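Long-range contact in putative enoyl-CoA hydratase/isomerase (Mycobacterium abscessus, PDB 3RSI), which probably acts as a hydro-lyase in lipid metabolism and belongs to the enoyl-CoA hydratase/isomerase (crotonase) family: residues R9-L22 and Q40-I54. Numbering follows the deposited sequence.
Sequences RELLVERDGPVVIL and QFAAAWDEIDHDDGI
Gln40 lays its amide over one face of the Arg9 guanidinium, CD above the centre of the group and the two planes only 10° apart, which qualifies the pair as a stack. Arg9 NE and NH1 both donate to the carbonyl O of Leu11, a side-on grip that holds the guanidinium beside the amide. From the extended Gln40 chain, OE1 accepts a hydrogen bond from Leu11 N (2.8 Å); the donor lies close to the line of the amide C=O, but the N-H itself is bent away from straight. A water joins Gln40 NE2 to Glu10 N. Next to this polar end, Leu11 CD1 sits over the Phe41 ring, 4.0 Å from its centroid, a CH-pi contact. The hairpin of strands 11-16 and 19-24, joined by a type II' turn, packs on helix 35-50, segment 11-16 running 18° from parallel to segment 40-50; strand 19-24, this helix and strand 56-61 form a beta-alpha-beta unit. Leu22 divides its methyls, CD2 against Ala44 CB and CD1 at 3.4 Å from Trp45 CZ3; Val20 CG1 touches both Ile48 CG1 (3.5 Å) and Ile54 CG2. Trp45 also packs on Leu101 of the second subunit. At the turn end, Arg15 bends at chi2 (78°) and places one face of its guanidinium over Ile54 CG1. Arg15 NE hydrogen-bonds Gly17 O in the guanidinium plane, whereas Arg15 NH1 forms a salt bridge to Asp51 OD2 (2.9 Å), meeting it from above the carboxylate plane; Asp51 OD1 closes an Asx turn with Gly53 N.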
loop_
_atom_site.group_PDB
_atom_site.type_symbol
_atom_site.label_atom_id
_atom_site.label_comp_id
_atom_site.label_asym_id
_atom_site.label_seq_id
_atom_site.Cartn_x
_atom_site.Cartn_y
_atom_site.Cartn_z
ATOM N N ARG B 9 35.637 -12.906 -6.225
ATOM C CA ARG B 9 35.190 -11.566 -5.768
ATOM C C ARG B 9 33.858 -11.664 -5.009
ATOM O O ARG B 9 33.056 -12.536 -5.303
ATOM C CB ARG B 9 35.044 -10.609 -6.958
ATOM C CG ARG B 9 35.583 -9.214 -6.698
ATOM C CD ARG B 9 35.579 -8.349 -7.962
ATOM N NE ARG B 9 34.267 -7.749 -8.150
ATOM C CZ ARG B 9 33.972 -6.447 -8.062
ATOM N NH1 ARG B 9 32.717 -6.067 -8.232
ATOM N NH2 ARG B 9 34.906 -5.523 -7.818
ATOM N N GLU B 10 33.631 -10.788 -4.029
ATOM C CA GLU B 10 32.430 -10.897 -3.183
ATOM C C GLU B 10 31.170 -10.408 -3.885
ATOM O O GLU B 10 30.048 -10.824 -3.546
ATOM C CB GLU B 10 32.626 -10.181 -1.847
ATOM C CG GLU B 10 33.652 -10.860 -0.962
ATOM C CD GLU B 10 33.941 -10.068 0.273
ATOM O OE1 GLU B 10 33.001 -9.844 1.049
ATOM O OE2 GLU B 10 35.099 -9.657 0.466
ATOM N N LEU B 11 31.354 -9.520 -4.863
ATOM C CA LEU B 11 30.276 -9.188 -5.787
ATOM C C LEU B 11 30.738 -9.437 -7.217
ATOM O O LEU B 11 31.623 -8.723 -7.728
ATOM C CB LEU B 11 29.832 -7.748 -5.591
ATOM C CG LEU B 11 28.592 -7.276 -6.343
ATOM C CD1 LEU B 11 27.333 -7.859 -5.705
ATOM C CD2 LEU B 11 28.524 -5.729 -6.359
ATOM N N LEU B 12 30.166 -10.459 -7.853
ATOM C CA LEU B 12 30.436 -10.732 -9.255
ATOM C C LEU B 12 29.660 -9.764 -10.148
ATOM O O LEU B 12 28.489 -9.485 -9.912
ATOM C CB LEU B 12 30.091 -12.167 -9.626
ATOM C CG LEU B 12 30.791 -13.261 -8.819
ATOM C CD1 LEU B 12 30.235 -14.634 -9.204
ATOM C CD2 LEU B 12 32.298 -13.195 -9.019
ATOM N N VAL B 13 30.337 -9.235 -11.157
ATOM C CA VAL B 13 29.731 -8.300 -12.085
ATOM C C VAL B 13 29.921 -8.862 -13.495
ATOM O O VAL B 13 31.058 -9.042 -13.958
ATOM C CB VAL B 13 30.337 -6.894 -11.958
ATOM C CG1 VAL B 13 29.740 -5.936 -13.030
ATOM C CG2 VAL B 13 30.125 -6.347 -10.547
ATOM N N GLU B 14 28.800 -9.164 -14.145
ATOM C CA GLU B 14 28.784 -9.754 -15.469
ATOM C C GLU B 14 27.938 -8.894 -16.416
ATOM O O GLU B 14 26.790 -8.561 -16.117
ATOM C CB GLU B 14 28.218 -11.179 -15.378
ATOM C CG GLU B 14 27.648 -11.747 -16.691
ATOM C CD GLU B 14 26.921 -13.069 -16.529
ATOM O OE1 GLU B 14 26.920 -13.629 -15.404
ATOM O OE2 GLU B 14 26.355 -13.548 -17.547
ATOM N N ARG B 15 28.510 -8.542 -17.565
ATOM C CA ARG B 15 27.802 -7.753 -18.586
ATOM C C ARG B 15 27.327 -8.678 -19.707
ATOM O O ARG B 15 28.143 -9.376 -20.300
ATOM C CB ARG B 15 28.750 -6.684 -19.130
ATOM C CG ARG B 15 28.171 -5.775 -20.169
ATOM C CD ARG B 15 27.281 -4.696 -19.599
ATOM N NE ARG B 15 26.914 -3.733 -20.639
ATOM C CZ ARG B 15 27.520 -2.570 -20.860
ATOM N NH1 ARG B 15 28.539 -2.169 -20.116
ATOM N NH2 ARG B 15 27.092 -1.780 -21.839
ATOM N N ASP B 16 26.017 -8.698 -19.968
ATOM C CA ASP B 16 25.413 -9.421 -21.099
ATOM C C ASP B 16 24.654 -8.419 -21.992
ATOM O O ASP B 16 23.441 -8.225 -21.847
ATOM C CB ASP B 16 24.444 -10.503 -20.585
ATOM C CG ASP B 16 23.782 -11.317 -21.718
ATOM O OD1 ASP B 16 24.413 -11.493 -22.773
ATOM O OD2 ASP B 16 22.626 -11.785 -21.548
ATOM N N GLY B 17 25.372 -7.775 -22.907
ATOM C CA GLY B 17 24.776 -6.738 -23.728
ATOM C C GLY B 17 24.277 -5.590 -22.870
ATOM O O GLY B 17 25.019 -5.091 -22.036
ATOM N N PRO B 18 23.012 -5.174 -23.040
ATOM C CA PRO B 18 22.496 -4.063 -22.232
ATOM C C PRO B 18 22.142 -4.398 -20.764
ATOM O O PRO B 18 21.724 -3.512 -20.028
ATOM C CB PRO B 18 21.228 -3.653 -22.983
ATOM C CG PRO B 18 20.767 -4.927 -23.631
ATOM C CD PRO B 18 22.007 -5.679 -23.991
ATOM N N VAL B 19 22.306 -5.654 -20.357
ATOM C CA VAL B 19 22.001 -6.106 -18.981
ATOM C C VAL B 19 23.296 -6.372 -18.174
ATOM O O VAL B 19 24.271 -6.908 -18.700
ATOM C CB VAL B 19 21.128 -7.389 -19.033
ATOM C CG1 VAL B 19 20.707 -7.878 -17.620
ATOM C CG2 VAL B 19 19.896 -7.156 -19.901
ATOM N N VAL B 20 23.312 -5.959 -16.911
ATOM C CA VAL B 20 24.385 -6.320 -15.977
ATOM C C VAL B 20 23.749 -7.207 -14.921
ATOM O O VAL B 20 22.643 -6.911 -14.456
ATOM C CB VAL B 20 25.079 -5.080 -15.295
ATOM C CG1 VAL B 20 24.071 -4.045 -14.886
ATOM C CG2 VAL B 20 25.879 -5.500 -14.056
ATOM N N ILE B 21 24.445 -8.290 -14.569
ATOM C CA ILE B 21 24.040 -9.195 -13.514
ATOM C C ILE B 21 25.057 -9.112 -12.383
ATOM O O ILE B 21 26.262 -9.316 -12.596
ATOM C CB ILE B 21 23.972 -10.656 -14.003
ATOM C CG1 ILE B 21 23.020 -10.776 -15.195
ATOM C CG2 ILE B 21 23.511 -11.584 -12.865
ATOM C CD1 ILE B 21 23.301 -11.997 -16.016
ATOM N N LEU B 22 24.543 -8.810 -11.196
ATOM C CA LEU B 22 25.321 -8.694 -9.987
ATOM C C LEU B 22 25.035 -9.920 -9.139
ATOM O O LEU B 22 23.868 -10.241 -8.870
ATOM C CB LEU B 22 24.903 -7.441 -9.220
ATOM C CG LEU B 22 25.058 -6.100 -9.943
ATOM C CD1 LEU B 22 24.580 -4.971 -9.040
ATOM C CD2 LEU B 22 26.509 -5.899 -10.331
ATOM N N GLN B 40 31.988 -2.711 -3.157
ATOM C CA GLN B 40 31.866 -3.190 -4.528
ATOM C C GLN B 40 30.477 -2.851 -5.090
ATOM O O GLN B 40 30.358 -2.543 -6.275
ATOM C CB GLN B 40 32.155 -4.695 -4.601
ATOM C CG GLN B 40 33.648 -5.038 -4.357
ATOM C CD GLN B 40 33.915 -6.529 -4.211
ATOM O OE1 GLN B 40 32.991 -7.349 -4.258
ATOM N NE2 GLN B 40 35.196 -6.893 -4.023
ATOM N N PHE B 41 29.438 -2.900 -4.244
ATOM C CA PHE B 41 28.105 -2.405 -4.632
ATOM C C PHE B 41 28.170 -0.915 -5.075
ATOM O O PHE B 41 27.687 -0.547 -6.168
ATOM C CB PHE B 41 27.096 -2.549 -3.484
ATOM C CG PHE B 41 26.301 -3.853 -3.503
ATOM C CD1 PHE B 41 25.603 -4.246 -4.647
ATOM C CD2 PHE B 41 26.257 -4.668 -2.395
ATOM C CE1 PHE B 41 24.883 -5.424 -4.673
ATOM C CE2 PHE B 41 25.536 -5.862 -2.410
ATOM C CZ PHE B 41 24.835 -6.233 -3.554
ATOM N N ALA B 42 28.751 -0.068 -4.222
ATOM C CA ALA B 42 28.828 1.369 -4.530
ATOM C C ALA B 42 29.452 1.567 -5.891
ATOM O O ALA B 42 28.918 2.295 -6.727
ATOM C CB ALA B 42 29.596 2.155 -3.447
ATOM N N ALA B 43 30.568 0.889 -6.132
ATOM C CA ALA B 43 31.244 0.965 -7.422
ATOM C C ALA B 43 30.363 0.477 -8.589
ATOM O O ALA B 43 30.372 1.071 -9.682
ATOM C CB ALA B 43 32.572 0.188 -7.385
ATOM N N ALA B 44 29.620 -0.599 -8.373
ATOM C CA ALA B 44 28.755 -1.159 -9.430
ATOM C C ALA B 44 27.585 -0.216 -9.764
ATOM O O ALA B 44 27.205 -0.091 -10.922
ATOM C CB ALA B 44 28.222 -2.574 -9.033
ATOM N N TRP B 45 27.006 0.429 -8.760
ATOM C CA TRP B 45 25.930 1.396 -9.024
ATOM C C TRP B 45 26.460 2.559 -9.875
ATOM O O TRP B 45 25.781 3.012 -10.793
ATOM C CB TRP B 45 25.299 1.950 -7.742
ATOM C CG TRP B 45 24.816 0.938 -6.735
ATOM C CD1 TRP B 45 24.982 1.002 -5.391
ATOM C CD2 TRP B 45 24.110 -0.283 -6.996
ATOM N NE1 TRP B 45 24.411 -0.089 -4.788
ATOM C CE2 TRP B 45 23.865 -0.894 -5.750
ATOM C CE3 TRP B 45 23.636 -0.905 -8.157
ATOM C CZ2 TRP B 45 23.190 -2.114 -5.633
ATOM C CZ3 TRP B 45 22.952 -2.110 -8.039
ATOM C CH2 TRP B 45 22.727 -2.695 -6.791
ATOM N N ASP B 46 27.671 3.030 -9.572
ATOM C CA ASP B 46 28.293 4.110 -10.345
ATOM C C ASP B 46 28.498 3.712 -11.806
ATOM O O ASP B 46 28.188 4.485 -12.704
ATOM C CB ASP B 46 29.616 4.553 -9.703
ATOM C CG ASP B 46 29.401 5.421 -8.474
ATOM O OD1 ASP B 46 28.272 5.929 -8.256
ATOM O OD2 ASP B 46 30.359 5.593 -7.712
ATOM N N GLU B 47 28.995 2.499 -12.040
ATOM C CA GLU B 47 29.152 1.957 -13.392
ATOM C C GLU B 47 27.820 1.859 -14.127
ATOM O O GLU B 47 27.725 2.214 -15.297
ATOM C CB GLU B 47 29.781 0.569 -13.325
ATOM C CG GLU B 47 29.966 -0.149 -14.672
ATOM C CD GLU B 47 30.634 -1.531 -14.507
ATOM O OE1 GLU B 47 31.526 -1.654 -13.641
ATOM O OE2 GLU B 47 30.258 -2.502 -15.221
ATOM N N ILE B 48 26.799 1.352 -13.437
ATOM C CA ILE B 48 25.471 1.185 -14.039
ATOM C C ILE B 48 24.826 2.537 -14.370
ATOM O O ILE B 48 24.177 2.687 -15.409
ATOM C CB ILE B 48 24.561 0.364 -13.110
ATOM C CG1 ILE B 48 25.006 -1.113 -13.127
ATOM C CG2 ILE B 48 23.089 0.494 -13.501
ATOM C CD1 ILE B 48 24.497 -1.899 -11.907
ATOM N N ASP B 49 25.012 3.517 -13.483
ATOM C CA ASP B 49 24.443 4.853 -13.685
ATOM C C ASP B 49 25.121 5.634 -14.815
ATOM O O ASP B 49 24.484 6.424 -15.501
ATOM C CB ASP B 49 24.513 5.672 -12.388
ATOM C CG ASP B 49 23.493 5.227 -11.353
ATOM O OD1 ASP B 49 22.450 4.626 -11.726
ATOM O OD2 ASP B 49 23.738 5.506 -10.154
ATOM N N HIS B 50 26.397 5.380 -15.032
ATOM C CA HIS B 50 27.237 6.165 -15.950
ATOM C C HIS B 50 27.220 5.634 -17.383
ATOM O O HIS B 50 27.408 6.377 -18.325
ATOM C CB HIS B 50 28.685 6.189 -15.437
ATOM C CG HIS B 50 29.638 6.906 -16.343
ATOM N ND1 HIS B 50 30.473 6.246 -17.220
ATOM C CD2 HIS B 50 29.880 8.226 -16.515
ATOM C CE1 HIS B 50 31.197 7.129 -17.884
ATOM N NE2 HIS B 50 30.852 8.338 -17.478
ATOM N N ASP B 51 26.996 4.336 -17.544
ATOM C CA ASP B 51 27.040 3.734 -18.865
ATOM C C ASP B 51 25.642 3.681 -19.496
ATOM O O ASP B 51 24.818 2.833 -19.139
ATOM C CB ASP B 51 27.671 2.347 -18.778
ATOM C CG ASP B 51 27.954 1.739 -20.138
ATOM O OD1 ASP B 51 27.398 2.223 -21.151
ATOM O OD2 ASP B 51 28.729 0.760 -20.186
ATOM N N ASP B 52 25.391 4.592 -20.444
ATOM C CA ASP B 52 24.109 4.679 -21.149
ATOM C C ASP B 52 23.674 3.358 -21.814
ATOM O O ASP B 52 22.475 3.113 -21.967
ATOM C CB ASP B 52 24.167 5.777 -22.221
ATOM C CG ASP B 52 24.043 7.184 -21.650
ATOM O OD1 ASP B 52 23.729 7.359 -20.450
ATOM O OD2 ASP B 52 24.244 8.130 -22.440
ATOM N N GLY B 53 24.641 2.541 -22.219
ATOM C CA GLY B 53 24.384 1.219 -22.813
ATOM C C GLY B 53 23.863 0.166 -21.836
ATOM O O GLY B 53 23.362 -0.895 -22.242
ATOM N N ILE B 54 23.982 0.428 -20.541
ATOM C CA ILE B 54 23.360 -0.452 -19.552
ATOM C C ILE B 54 21.912 -0.004 -19.377
ATOM O O ILE B 54 21.664 1.110 -18.922
ATOM C CB ILE B 54 24.101 -0.438 -18.205
ATOM C CG1 ILE B 54 25.546 -0.909 -18.395
ATOM C CG2 ILE B 54 23.378 -1.339 -17.204
ATOM C CD1 ILE B 54 26.349 -1.004 -17.104
HETATM O O HOH W 1 31.849 -3.511 -8.206
HETATM O O HOH W 2 36.297 -9.266 -3.216
HETATM O O HOH W 3 30.198 -2.175 -17.870
#